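Local coordinates for protein acetyl-CoA acetyltransferase (PDB 6BN2) that probably catalyses the reversible condensation of two acetyl-CoA molecules to acetoacetyl-CoA, as a thiolase that works through an acyl-cysteine intermediate, at residues 194-198 / 199-203; 339-342 / 343-346; 366-369 / 370-374. All blocks are in the same frame, centred on the assembly; numbering follows the deposited sequence. Where two conformers were deposited one is given.

Interaction 1 of 3, residues 194-198 / 199-203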
loop_
_atom_site.group_PDB
_atom_site.type_symbol
_atom_site.label_atom_id
_atom_site.label_comp_id
_atom_site.label_asym_id
_atom_site.label_seq_id
_atom_site.Cartn_x
_atom_site.Cartn_y
_atom_site.Cartn_z
ATOM N N ALA A 194 -16.068 -25.365 13.298
ATOM C CA ALA A 194 -17.034 -26.339 12.795
ATOM C C ALA A 194 -18.422 -26.078 13.367
ATOM O O ALA A 194 -19.432 -26.206 12.657
ATOM C CB ALA A 194 -16.566 -27.753 13.130
ATOM N N LYS A 195 -18.492 -25.716 14.652
ATOM C CA LYS A 195 -19.782 -25.451 15.280
ATOM C C LYS A 195 -20.448 -24.223 14.666
ATOM O O LYS A 195 -21.644 -24.247 14.347
ATOM C CB LYS A 195 -19.597 -25.280 16.791
ATOM C CG LYS A 195 -20.869 -24.935 17.561
ATOM C CD LYS A 195 -20.529 -24.780 19.049
ATOM C CE LYS A 195 -21.766 -24.617 19.917
ATOM N NZ LYS A 195 -22.270 -23.219 19.900
ATOM N N ALA A 196 -19.691 -23.134 14.487
ATOM C CA ALA A 196 -20.287 -21.924 13.927
ATOM C C ALA A 196 -20.761 -22.160 12.496
ATOM O O ALA A 196 -21.859 -21.726 12.115
ATOM C CB ALA A 196 -19.282 -20.760 13.986
ATOM N N TRP A 197 -19.973 -22.892 11.700
ATOM C CA TRP A 197 -20.424 -23.227 10.352
ATOM C C TRP A 197 -21.713 -24.039 10.402
ATOM O O TRP A 197 -22.655 -23.769 9.644
ATOM C CB TRP A 197 -19.331 -23.982 9.578
ATOM C CG TRP A 197 -18.454 -23.028 8.789
ATOM C CD1 TRP A 197 -17.178 -22.631 9.085
ATOM C CD2 TRP A 197 -18.831 -22.319 7.600
ATOM N NE1 TRP A 197 -16.734 -21.732 8.132
ATOM C CE2 TRP A 197 -17.729 -21.530 7.212
ATOM C CE3 TRP A 197 -19.989 -22.303 6.809
ATOM C CZ2 TRP A 197 -17.759 -20.707 6.085
ATOM C CZ3 TRP A 197 -20.022 -21.496 5.696
ATOM C CH2 TRP A 197 -18.913 -20.717 5.332
ATOM N N SER A 198 -21.795 -25.003 11.326
ATOM C CA SER A 198 -22.975 -25.864 11.382
ATOM C C SER A 198 -24.211 -25.111 11.859
ATOM O O SER A 198 -25.342 -25.521 11.558
ATOM C CB SER A 198 -22.711 -27.054 12.305
ATOM O OG SER A 198 -22.870 -26.682 13.670
ATOM N N GLU A 199 -24.025 -24.044 12.626
ATOM C CA GLU A 199 -25.109 -23.230 13.149
ATOM C C GLU A 199 -25.550 -22.135 12.187
ATOM O O GLU A 199 -26.455 -21.368 12.527
ATOM C CB GLU A 199 -24.699 -22.594 14.490
ATOM C CG GLU A 199 -24.611 -23.594 15.613
ATOM C CD GLU A 199 -23.954 -23.023 16.857
ATOM O OE1 GLU A 199 -24.136 -23.615 17.928
ATOM O OE2 GLU A 199 -23.240 -22.000 16.749
ATOM N N GLY A 200 -24.956 -22.053 11.000
ATOM C CA GLY A 200 -25.309 -21.008 10.068
ATOM C C GLY A 200 -24.694 -19.666 10.379
ATOM O O GLY A 200 -25.085 -18.663 9.773
ATOM N N LYS A 201 -23.704 -19.621 11.270
ATOM C CA LYS A 201 -23.171 -18.344 11.725
ATOM C C LYS A 201 -22.215 -17.691 10.742
ATOM O O LYS A 201 -21.827 -16.542 10.976
ATOM C CB LYS A 201 -22.491 -18.527 13.083
ATOM C CG LYS A 201 -23.517 -18.713 14.199
ATOM C CD LYS A 201 -22.844 -18.913 15.546
ATOM C CE LYS A 201 -23.853 -18.818 16.678
ATOM N NZ LYS A 201 -23.208 -18.964 18.011
ATOM N N PHE A 202 -21.839 -18.369 9.644
ATOM C CA PHE A 202 -21.049 -17.731 8.596
ATOM C C PHE A 202 -21.853 -17.497 7.327
ATOM O O PHE A 202 -21.312 -16.934 6.367
ATOM C CB PHE A 202 -19.797 -18.555 8.259
ATOM C CG PHE A 202 -18.742 -18.506 9.334
ATOM C CD1 PHE A 202 -18.130 -17.306 9.663
ATOM C CD2 PHE A 202 -18.381 -19.654 10.024
ATOM C CE1 PHE A 202 -17.152 -17.242 10.680
ATOM C CE2 PHE A 202 -17.407 -19.603 11.023
ATOM C CZ PHE A 202 -16.793 -18.390 11.350
ATOM N N LYS A 203 -23.121 -17.894 7.308
ATOM C CA LYS A 203 -23.930 -17.781 6.101
ATOM C C LYS A 203 -24.112 -16.326 5.684
ATOM O O LYS A 203 -24.110 -16.010 4.488
ATOM C CB LYS A 203 -25.282 -18.462 6.332
ATOM C CG LYS A 203 -26.126 -18.588 5.080
ATOM C CD LYS A 203 -25.560 -19.615 4.106
ATOM C CE LYS A 203 -26.544 -19.828 2.954
ATOM N NZ LYS A 203 -26.061 -20.825 1.972
HETATM O O HOH W 1 -21.300 -21.125 18.356
HETATM O O HOH W 2 -22.591 -20.981 8.539
#
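Ala-196 and Trp-197 offer the carbonyls that Lys-201 and Gly-200 cap as helix 179-198 ends in a Schellman motif. Lys-201 N reaches back to Ala-196 O at 2.9 Å, and Gly-200 N bonds Trp-197 O from well above its carbonyl plane. Gly-200 takes the positive phi (78°) that turns the chain off the helix, and a type I turn from Gly-200 to Lys-203 follows. Lys-195 O accepts both Glu-199 N and, at 2.8 Å, Ser-198 OG.

On the exposed side, Lys-195 NZ meets the syn side of Glu-199 OE1 at 2.7 Å, a salt bridge from i to i+4. Lys-195 stretches out with CG anti to its N (chi1 177°) and bends only at chi4, which swings NZ onto the carboxylate. Lys-201 NZ adds a weak salt bridge to Glu-199 OE2; a water accepting from both lysines and donating to OE2 ties the trio together.

On the inner side, Phe-202 CB sits over the six-membered ring of Trp-197, 3.6 Å from its centroid, a CH-pi contact. Phe-202 CD2 lies over the five-membered ring, the two planes inclined at 40°, and CE2 touches Ala-196 CB at 3.7 Å.

Asp-224 accepts from Trp-197 NE1, and Tyr-227 stacks on the indole. Arg-19 of strand 12-24 and Leu-354 of helix 351-354 pack against both aromatic side chains, and Gln-375 NE2, ending helix 358-375, bonds Lys-201 O.

Interaction 2 of 3, residues 339-342 / 343-346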
loop_
_atom_site.group_PDB
_atom_site.type_symbol
_atom_site.label_atom_id
_atom_site.label_comp_id
_atom_site.label_asym_id
_atom_site.label_seq_id
_atom_site.Cartn_x
_atom_site.Cartn_y
_atom_site.Cartn_z
ATOM N N GLY A 339 -5.760 -10.309 30.108
ATOM C CA GLY A 339 -6.674 -10.884 31.075
ATOM C C GLY A 339 -8.034 -11.192 30.498
ATOM O O GLY A 339 -9.035 -11.133 31.218
ATOM N N LEU A 340 -8.095 -11.529 29.219
ATOM C CA LEU A 340 -9.379 -11.717 28.561
ATOM C C LEU A 340 -9.959 -13.091 28.846
ATOM O O LEU A 340 -9.243 -14.087 28.956
ATOM C CB LEU A 340 -9.249 -11.541 27.055
ATOM C CG LEU A 340 -8.662 -10.205 26.589
ATOM C CD1 LEU A 340 -8.703 -10.151 25.093
ATOM C CD2 LEU A 340 -9.429 -9.047 27.196
ATOM N N ASP A 341 -11.280 -13.123 28.956
ATOM C CA ASP A 341 -12.030 -14.366 29.033
ATOM C C ASP A 341 -12.037 -15.038 27.663
ATOM O O ASP A 341 -12.584 -14.485 26.709
ATOM C CB ASP A 341 -13.452 -14.048 29.483
ATOM C CG ASP A 341 -14.314 -15.277 29.649
ATOM O OD1 ASP A 341 -15.422 -15.115 30.204
ATOM O OD2 ASP A 341 -13.895 -16.393 29.263
ATOM N N ALA A 342 -11.458 -16.240 27.565
ATOM C CA ALA A 342 -11.391 -16.908 26.269
ATOM C C ALA A 342 -12.773 -17.192 25.681
ATOM O O ALA A 342 -12.897 -17.357 24.464
ATOM C CB ALA A 342 -10.587 -18.199 26.393
ATOM N N ALA A 343 -13.820 -17.233 26.508
ATOM C CA ALA A 343 -15.173 -17.440 26.009
ATOM C C ALA A 343 -15.716 -16.244 25.243
ATOM O O ALA A 343 -16.784 -16.364 24.628
ATOM C CB ALA A 343 -16.122 -17.756 27.163
ATOM N N LYS A 344 -15.021 -15.106 25.280
ATOM C CA LYS A 344 -15.420 -13.894 24.577
ATOM C C LYS A 344 -14.521 -13.573 23.391
ATOM O O LYS A 344 -14.753 -12.560 22.715
ATOM C CB LYS A 344 -15.428 -12.707 25.550
ATOM C CG LYS A 344 -16.434 -12.877 26.695
ATOM C CD LYS A 344 -16.215 -11.853 27.807
ATOM C CE LYS A 344 -16.130 -10.429 27.274
ATOM N NZ LYS A 344 -16.372 -9.422 28.353
ATOM N N VAL A 345 -13.527 -14.414 23.100
ATOM C CA VAL A 345 -12.527 -14.145 22.072
ATOM C C VAL A 345 -12.638 -15.212 20.986
ATOM O O VAL A 345 -12.588 -16.412 21.286
ATOM C CB VAL A 345 -11.095 -14.118 22.655
ATOM C CG1 VAL A 345 -10.090 -13.741 21.571
ATOM C CG2 VAL A 345 -10.996 -13.156 23.853
ATOM N N ASN A 346 -12.763 -14.766 19.725
ATOM C CA ASN A 346 -12.811 -15.643 18.544
ATOM C C ASN A 346 -13.853 -16.740 18.718
ATOM O O ASN A 346 -13.560 -17.933 18.583
ATOM C CB ASN A 346 -11.437 -16.260 18.245
ATOM C CG ASN A 346 -10.381 -15.220 17.948
ATOM O OD1 ASN A 346 -10.680 -14.040 17.828
ATOM N ND2 ASN A 346 -9.130 -15.662 17.823
#
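Asp-341 and Ala-343 meet where the carboxylate folds over the start of a short 3-10 turn. Asp-341 OD2 accepts Ala-343 N at 2.9 Å, the N-H approaching from above the carboxylate plane, 53° out of it. This is an Asx turn: with CG anti to its own N (chi1 -178°) and beside the carbonyl carbon, the carboxylate lies close to the N-H two residues on. Asp-341 O in turn takes Lys-344 N at 2.9 Å. Lys-344 lays its CD across Asp-341 CB at 3.9 Å, while its ammonium group goes elsewhere, to Ile-318 O.

Val-345 closes the turn on its apolar side. Its CG2 rests 3.5 Å from Asp-341 O and 4.0 Å from Leu-340 CD1, the two branched side chains crossing at about a right angle. A weak bond from Val-345 N to Ala-342 O completes the turn.

The contact follows the Schellman end of helix 328-338 at Gly-339, a residue seen to bind calcium in a structure of this protein. Leu-340 and Val-345 pack on Asn-335 of that helix and on Phe-323 of strand 320-323, Lys-344 and Asn-346 make backbone bonds to Phe-321, and Arg-192 of helix 179-198 binds Ala-342 O.

Interaction 3 of 3, residues 366-369 / 370-374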
loop_
_atom_site.group_PDB
_atom_site.type_symbol
_atom_site.label_atom_id
_atom_site.label_comp_id
_atom_site.label_asym_id
_atom_site.label_seq_id
_atom_site.Cartn_x
_atom_site.Cartn_y
_atom_site.Cartn_z
ATOM N N ILE A 366 -12.853 -8.177 11.112
ATOM C CA ILE A 366 -13.895 -7.173 11.343
ATOM C C ILE A 366 -15.243 -7.668 10.829
ATOM O O ILE A 366 -16.279 -7.503 11.494
ATOM C CB ILE A 366 -13.513 -5.841 10.675
ATOM C CG1 ILE A 366 -12.141 -5.372 11.159
ATOM C CG2 ILE A 366 -14.562 -4.788 11.001
ATOM C CD1 ILE A 366 -11.660 -4.109 10.406
ATOM N N VAL A 367 -15.256 -8.251 9.627
ATOM C CA VAL A 367 -16.477 -8.844 9.074
ATOM C C VAL A 367 -17.048 -9.861 10.055
ATOM O O VAL A 367 -18.242 -9.835 10.394
ATOM C CB VAL A 367 -16.181 -9.494 7.708
ATOM C CG1 VAL A 367 -17.443 -10.183 7.146
ATOM C CG2 VAL A 367 -15.655 -8.448 6.706
ATOM N N THR A 368 -16.187 -10.752 10.554
ATOM C CA THR A 368 -16.649 -11.772 11.487
ATOM C C THR A 368 -17.130 -11.152 12.795
ATOM O O THR A 368 -18.175 -11.552 13.319
ATOM C CB THR A 368 -15.530 -12.782 11.732
ATOM O OG1 THR A 368 -15.224 -13.426 10.491
ATOM C CG2 THR A 368 -15.946 -13.837 12.762
ATOM N N LEU A 369 -16.384 -10.176 13.324
ATOM C CA LEU A 369 -16.773 -9.513 14.575
ATOM C C LEU A 369 -18.158 -8.882 14.470
ATOM O O LEU A 369 -18.962 -8.986 15.402
ATOM C CB LEU A 369 -15.731 -8.453 14.939
ATOM C CG LEU A 369 -16.052 -7.656 16.206
ATOM C CD1 LEU A 369 -16.027 -8.570 17.432
ATOM C CD2 LEU A 369 -15.030 -6.537 16.378
ATOM N N ILE A 370 -18.453 -8.205 13.353
ATOM C CA ILE A 370 -19.785 -7.610 13.175
ATOM C C ILE A 370 -20.864 -8.655 13.402
ATOM O O ILE A 370 -21.872 -8.415 14.084
ATOM C CB ILE A 370 -19.906 -6.980 11.775
ATOM C CG1 ILE A 370 -19.050 -5.718 11.719
ATOM C CG2 ILE A 370 -21.387 -6.696 11.428
ATOM C CD1 ILE A 370 -18.767 -5.231 10.292
ATOM N N ASN A 371 -20.673 -9.830 12.815
ATOM C CA ASN A 371 -21.692 -10.857 12.924
ATOM C C ASN A 371 -21.691 -11.527 14.287
ATOM O O ASN A 371 -22.758 -11.873 14.786
ATOM C CB ASN A 371 -21.506 -11.848 11.778
ATOM C CG ASN A 371 -21.904 -11.221 10.465
ATOM O OD1 ASN A 371 -21.056 -10.723 9.691
ATOM N ND2 ASN A 371 -23.200 -11.152 10.243
ATOM N N VAL A 372 -20.526 -11.691 14.916
ATOM C CA VAL A 372 -20.490 -12.175 16.297
ATOM C C VAL A 372 -21.316 -11.268 17.205
ATOM O O VAL A 372 -22.105 -11.741 18.037
ATOM C CB VAL A 372 -19.038 -12.284 16.796
ATOM C CG1 VAL A 372 -19.015 -12.375 18.329
ATOM C CG2 VAL A 372 -18.313 -13.481 16.165
ATOM N N LEU A 373 -21.149 -9.946 17.061
ATOM C CA LEU A 373 -21.918 -9.034 17.907
ATOM C C LEU A 373 -23.422 -9.185 17.681
ATOM O O LEU A 373 -24.201 -9.190 18.639
ATOM C CB LEU A 373 -21.478 -7.586 17.673
ATOM C CG LEU A 373 -20.039 -7.255 18.044
ATOM C CD1 LEU A 373 -19.772 -5.801 17.627
ATOM C CD2 LEU A 373 -19.788 -7.454 19.546
ATOM N N LYS A 374 -23.855 -9.314 16.427
ATOM C CA LYS A 374 -25.286 -9.454 16.165
ATOM C C LYS A 374 -25.809 -10.794 16.666
ATOM O O LYS A 374 -26.905 -10.860 17.235
ATOM C CB LYS A 374 -25.559 -9.276 14.672
ATOM C CG LYS A 374 -25.308 -7.839 14.227
ATOM C CD LYS A 374 -25.595 -7.616 12.753
ATOM C CE LYS A 374 -25.311 -6.164 12.399
ATOM N NZ LYS A 374 -26.121 -5.244 13.255
#
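Ile-366 and Ile-370 belong to the run of i to i+4 backbone bonds in the middle of helix 358-375. Ile-370 N meets Ile-366 O at 2.9 Å, Val-372 N meets Thr-368 O at 2.8 Å and Leu-373 N meets Leu-369 O at 2.9 Å. Between them, the bond from Asn-371 N to Val-367 O is weak and stretched to 3.4 Å.

Apolar contact between side chains one turn apart is light. Ile-366 CG2 and Ile-370 CD1 approach to 4.3 Å, as do Leu-369 CD1 and Leu-373 CG. Thr-368 CG2 and Val-372 CG2 approach to 4.2 Å, the two side chains set at a slant. More closely, aliphatic carbons lie against the carbonyls of the preceding turn: Ile-370 CG1 is 3.3 Å from Ile-366 O, and Leu-373 CG stands equally near Leu-369 O. Both carbons sit beside their own backbone N and anti to the carbonyl carbon (chi1 -71° and -64°), which brings each close to the oxygen one turn back.

The polar end of Thr-368 looks outside the two segments: its OG1 bonds both Glu-205 and Arg-364, so the buried hydroxyl is satisfied while its methyl serves the packing.

Leu-369, Ile-370 and Leu-373 pack on Ile-397 of strand 391-399, Ile-370 also reaches Ile-14 of strand 12-24, and Val-372 presses on Phe-320 of strand 320-323. Helix 358-375 is the last helix in the beta-alpha-beta crossover from strand 320-323 to its parallel neighbour 380-387, laid on the sheet through its aliphatic residues, consistent with the buried helical layer of the thiolase fold.

How the interactions relate
Interaction 3 is core, interaction 1 partly buried and interaction 2 at the surface, and their chemistry follows: aliphatic packing and regular helical bonds in 366-374, a charged outer side and an aromatic inner side in 194-203, and a carboxylate-held turn in 339-346. Interactions 1 and 3 touch, Phe-202 CE1 lying 4.2 Å from Thr-368 CG2, so the loop leaving helix 179-198 rests on helix 358-375. Interaction 2 touches neither, its nearest atoms being about 8 Å from interaction 1 and about 6 Å from interaction 3. Both 339-346 and 366-374 nevertheless pack on strand 320-323, whereas strand 12-24 is shared by interactions 1 and 3.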